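Local structure of intimin adherence protein (Escherichia coli O157:H7, 3NCX) at residues V75-T80 against Y89-P94. The protein probably mediates intimate attachment of the bacterium to host cells by binding the translocated receptor Tir. The protein carries 1 engineered substitution. Residues are numbered along the deposited sequence; the frame is centred on the assembly and turned at random.
Sequences VVIKAT and YTIKAP
The ring of Y89 turns its edge, not a face, to the apolar tip of I77, but loosely: I77 CD1 lies 4.5 Å from Y89 CD1, close to the ring plane, and I91 CD1 borders the same edge beside CE1. Y89 meets I77 mainly through its backbone, with CB 3.8 Å from I77 O. Strand alternation puts Y89 on the face of V75, I77 and I91; chi1 168°, with CG beside the carbonyl carbon, swings the ring along its own strand to I91. There I77 CD1 reaches I91 CD1 at 3.9 Å, and V75 CG1 lies alongside I91 CG1 at 3.7 Å. On the other face, the CG2 methyls of V76 and T90 meet obliquely, 3.5 Å apart.

V75-I91 and I77-Y89 are hydrogen-bonded antiparallel pairs flanking non-hydrogen-bonded V76-T90. I91 N to V75 O is 2.7 Å and nearly straight (163°), whereas V75 N to I91 O is 3.1 Å and bent (141°). I77 N bonds Y89 O at 2.8 Å, and Y89 N returns to I77 O.

These strands form a beta hairpin in the Ig-like domain. Strand 75-81 also bonds to strand 49-53, so it is central in a three-stranded sheet; I77 and Y89 pack on L40, and I91 on F38, of strand 37-43 in the facing sheet.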
ATOM      1  N   VAL A  75      -9.555  -9.862   2.029  1.00 24.30           N
ATOM      2  CA  VAL A  75      -9.881 -10.570   0.798  1.00 24.71           C
ATOM      3  C   VAL A  75      -9.047 -11.838   0.646  1.00 28.04           C
ATOM      4  O   VAL A  75      -7.942 -11.935   1.180  1.00 20.17           O
ATOM      5  CB  VAL A  75      -9.669  -9.671  -0.437  1.00 32.56           C
ATOM      6  CG1 VAL A  75      -8.191  -9.356  -0.612  1.00 30.20           C
ATOM      7  CG2 VAL A  75     -10.229 -10.334  -1.687  1.00 28.62           C
ATOM      8  N   VAL A  76      -9.584 -12.810  -0.087  1.00 26.50           N
ATOM      9  CA  VAL A  76      -8.883 -14.064  -0.328  1.00 22.75           C
ATOM     10  C   VAL A  76      -8.274 -14.104  -1.725  1.00 25.46           C
ATOM     11  O   VAL A  76      -8.931 -13.763  -2.711  1.00 28.36           O
ATOM     12  CB  VAL A  76      -9.815 -15.278  -0.152  1.00 28.77           C
ATOM     13  CG1 VAL A  76      -9.176 -16.532  -0.736  1.00 23.46           C
ATOM     14  CG2 VAL A  76     -10.158 -15.476   1.316  1.00 18.74           C
ATOM     15  N   ILE A  77      -7.014 -14.520  -1.797  1.00 24.77           N
ATOM     16  CA  ILE A  77      -6.324 -14.684  -3.069  1.00 23.44           C
ATOM     17  C   ILE A  77      -6.022 -16.157  -3.308  1.00 26.61           C
ATOM     18  O   ILE A  77      -5.499 -16.840  -2.429  1.00 22.73           O
ATOM     19  CB  ILE A  77      -5.011 -13.890  -3.101  1.00 21.72           C
ATOM     20  CG1 ILE A  77      -5.292 -12.404  -2.866  1.00 23.66           C
ATOM     21  CG2 ILE A  77      -4.282 -14.110  -4.422  1.00 13.47           C
ATOM     22  CD1 ILE A  77      -4.049 -11.551  -2.800  1.00 28.57           C
ATOM     23  N   LYS A  78      -6.359 -16.644  -4.498  1.00 30.59           N
ATOM     24  CA  LYS A  78      -6.159 -18.052  -4.822  1.00 25.37           C
ATOM     25  C   LYS A  78      -5.126 -18.263  -5.924  1.00 25.44           C
ATOM     26  O   LYS A  78      -5.123 -17.562  -6.936  1.00 22.26           O
ATOM     27  CB  LYS A  78      -7.485 -18.708  -5.214  1.00 26.77           C
ATOM     28  CG  LYS A  78      -8.450 -18.907  -4.054  1.00 24.57           C
ATOM     29  CD  LYS A  78      -9.702 -19.647  -4.497  1.00 21.92           C
ATOM     30  CE  LYS A  78     -10.630 -19.908  -3.323  1.00 27.67           C
ATOM     31  NZ  LYS A  78     -11.923 -20.506  -3.750  1.00 27.45           N
ATOM     32  N   ALA A  79      -4.248 -19.238  -5.713  1.00 25.33           N
ATOM     33  CA  ALA A  79      -3.267 -19.620  -6.718  1.00 24.11           C
ATOM     34  C   ALA A  79      -3.577 -21.022  -7.229  1.00 31.48           C
ATOM     35  O   ALA A  79      -3.754 -21.953  -6.444  1.00 31.42           O
ATOM     36  CB  ALA A  79      -1.863 -19.564  -6.140  1.00 20.28           C
ATOM     37  N   THR A  80      -3.648 -21.168  -8.548  1.00 33.04           N
ATOM     38  CA  THR A  80      -3.951 -22.455  -9.159  1.00 26.78           C
ATOM     39  C   THR A  80      -2.803 -22.943 -10.032  1.00 27.80           C
ATOM     40  O   THR A  80      -2.491 -22.343 -11.061  1.00 33.65           O
ATOM     41  CB  THR A  80      -5.241 -22.397  -9.999  1.00 25.81           C
ATOM     42  OG1 THR A  80      -6.368 -22.208  -9.135  1.00 28.84           O
ATOM     43  CG2 THR A  80      -5.427 -23.685 -10.781  1.00 27.51           C
ATOM     44  N   TYR A  89      -4.779 -17.815   0.003  1.00 21.53           N
ATOM     45  CA  TYR A  89      -3.996 -16.934   0.864  1.00 22.63           C
ATOM     46  C   TYR A  89      -4.847 -15.724   1.235  1.00 20.00           C
ATOM     47  O   TYR A  89      -5.259 -14.962   0.365  1.00 21.36           O
ATOM     48  CB  TYR A  89      -2.714 -16.480   0.163  1.00 27.80           C
ATOM     49  CG  TYR A  89      -2.005 -15.347   0.872  1.00 24.47           C
ATOM     50  CD1 TYR A  89      -2.282 -14.024   0.553  1.00 24.24           C
ATOM     51  CD2 TYR A  89      -1.064 -15.597   1.863  1.00 26.36           C
ATOM     52  CE1 TYR A  89      -1.643 -12.983   1.200  1.00 28.42           C
ATOM     53  CE2 TYR A  89      -0.419 -14.561   2.516  1.00 28.14           C
ATOM     54  CZ  TYR A  89      -0.712 -13.256   2.180  1.00 31.73           C
ATOM     55  OH  TYR A  89      -0.075 -12.220   2.825  1.00 32.49           O
ATOM     56  N   THR A  90      -5.111 -15.547   2.526  1.00 26.28           N
ATOM     57  CA  THR A  90      -6.029 -14.502   2.974  1.00 26.33           C
ATOM     58  C   THR A  90      -5.339 -13.189   3.343  1.00 26.08           C
ATOM     59  O   THR A  90      -4.288 -13.180   3.983  1.00 20.28           O
ATOM     60  CB  THR A  90      -6.884 -14.974   4.164  1.00 19.13           C
ATOM     61  OG1 THR A  90      -6.028 -15.367   5.243  1.00 35.31           O
ATOM     62  CG2 THR A  90      -7.749 -16.153   3.759  1.00 25.63           C
ATOM     63  N   ILE A  91      -5.950 -12.083   2.929  1.00 20.67           N
ATOM     64  CA  ILE A  91      -5.454 -10.755   3.259  1.00 26.55           C
ATOM     65  C   ILE A  91      -6.248 -10.175   4.421  1.00 26.67           C
ATOM     66  O   ILE A  91      -7.430  -9.869   4.279  1.00 26.09           O
ATOM     67  CB  ILE A  91      -5.584  -9.788   2.066  1.00 29.48           C
ATOM     68  CG1 ILE A  91      -4.929 -10.371   0.813  1.00 31.57           C
ATOM     69  CG2 ILE A  91      -4.964  -8.444   2.409  1.00 26.80           C
ATOM     70  CD1 ILE A  91      -3.422 -10.270   0.812  1.00 33.84           C
ATOM     71  N   LYS A  92      -5.601 -10.030   5.571  1.00 26.32           N
ATOM     72  CA  LYS A  92      -6.244  -9.403   6.720  1.00 29.32           C
ATOM     73  C   LYS A  92      -6.354  -7.898   6.510  1.00 27.41           C
ATOM     74  O   LYS A  92      -5.399  -7.254   6.073  1.00 27.65           O
ATOM     75  CB  LYS A  92      -5.473  -9.711   8.007  1.00 29.63           C
ATOM     76  CG  LYS A  92      -5.689 -11.123   8.528  1.00 37.74           C
ATOM     77  CD  LYS A  92      -7.102 -11.292   9.069  1.00 45.45           C
ATOM     78  CE  LYS A  92      -7.411 -12.747   9.379  1.00 45.89           C
ATOM     79  NZ  LYS A  92      -7.444 -13.573   8.141  1.00 54.68           N
ATOM     80  N   ALA A  93      -7.525  -7.344   6.807  1.00 22.70           N
ATOM     81  CA  ALA A  93      -7.741  -5.907   6.681  1.00 21.08           C
ATOM     82  C   ALA A  93      -6.775  -5.151   7.585  1.00 24.96           C
ATOM     83  O   ALA A  93      -6.465  -5.604   8.686  1.00 21.84           O
ATOM     84  CB  ALA A  93      -9.176  -5.551   7.021  1.00 23.96           C
ATOM     85  N   PRO A  94      -6.295  -3.992   7.118  1.00 19.07           N
ATOM     86  CA  PRO A  94      -5.311  -3.197   7.856  1.00 23.18           C
ATOM     87  C   PRO A  94      -5.938  -2.424   9.008  1.00 21.98           C
ATOM     88  O   PRO A  94      -7.152  -2.225   9.028  1.00 18.82           O
ATOM     89  CB  PRO A  94      -4.809  -2.216   6.796  1.00 19.75           C
ATOM     90  CG  PRO A  94      -5.982  -2.018   5.910  1.00 23.14           C
ATOM     91  CD  PRO A  94      -6.664  -3.361   5.839  1.00 24.67           C
TER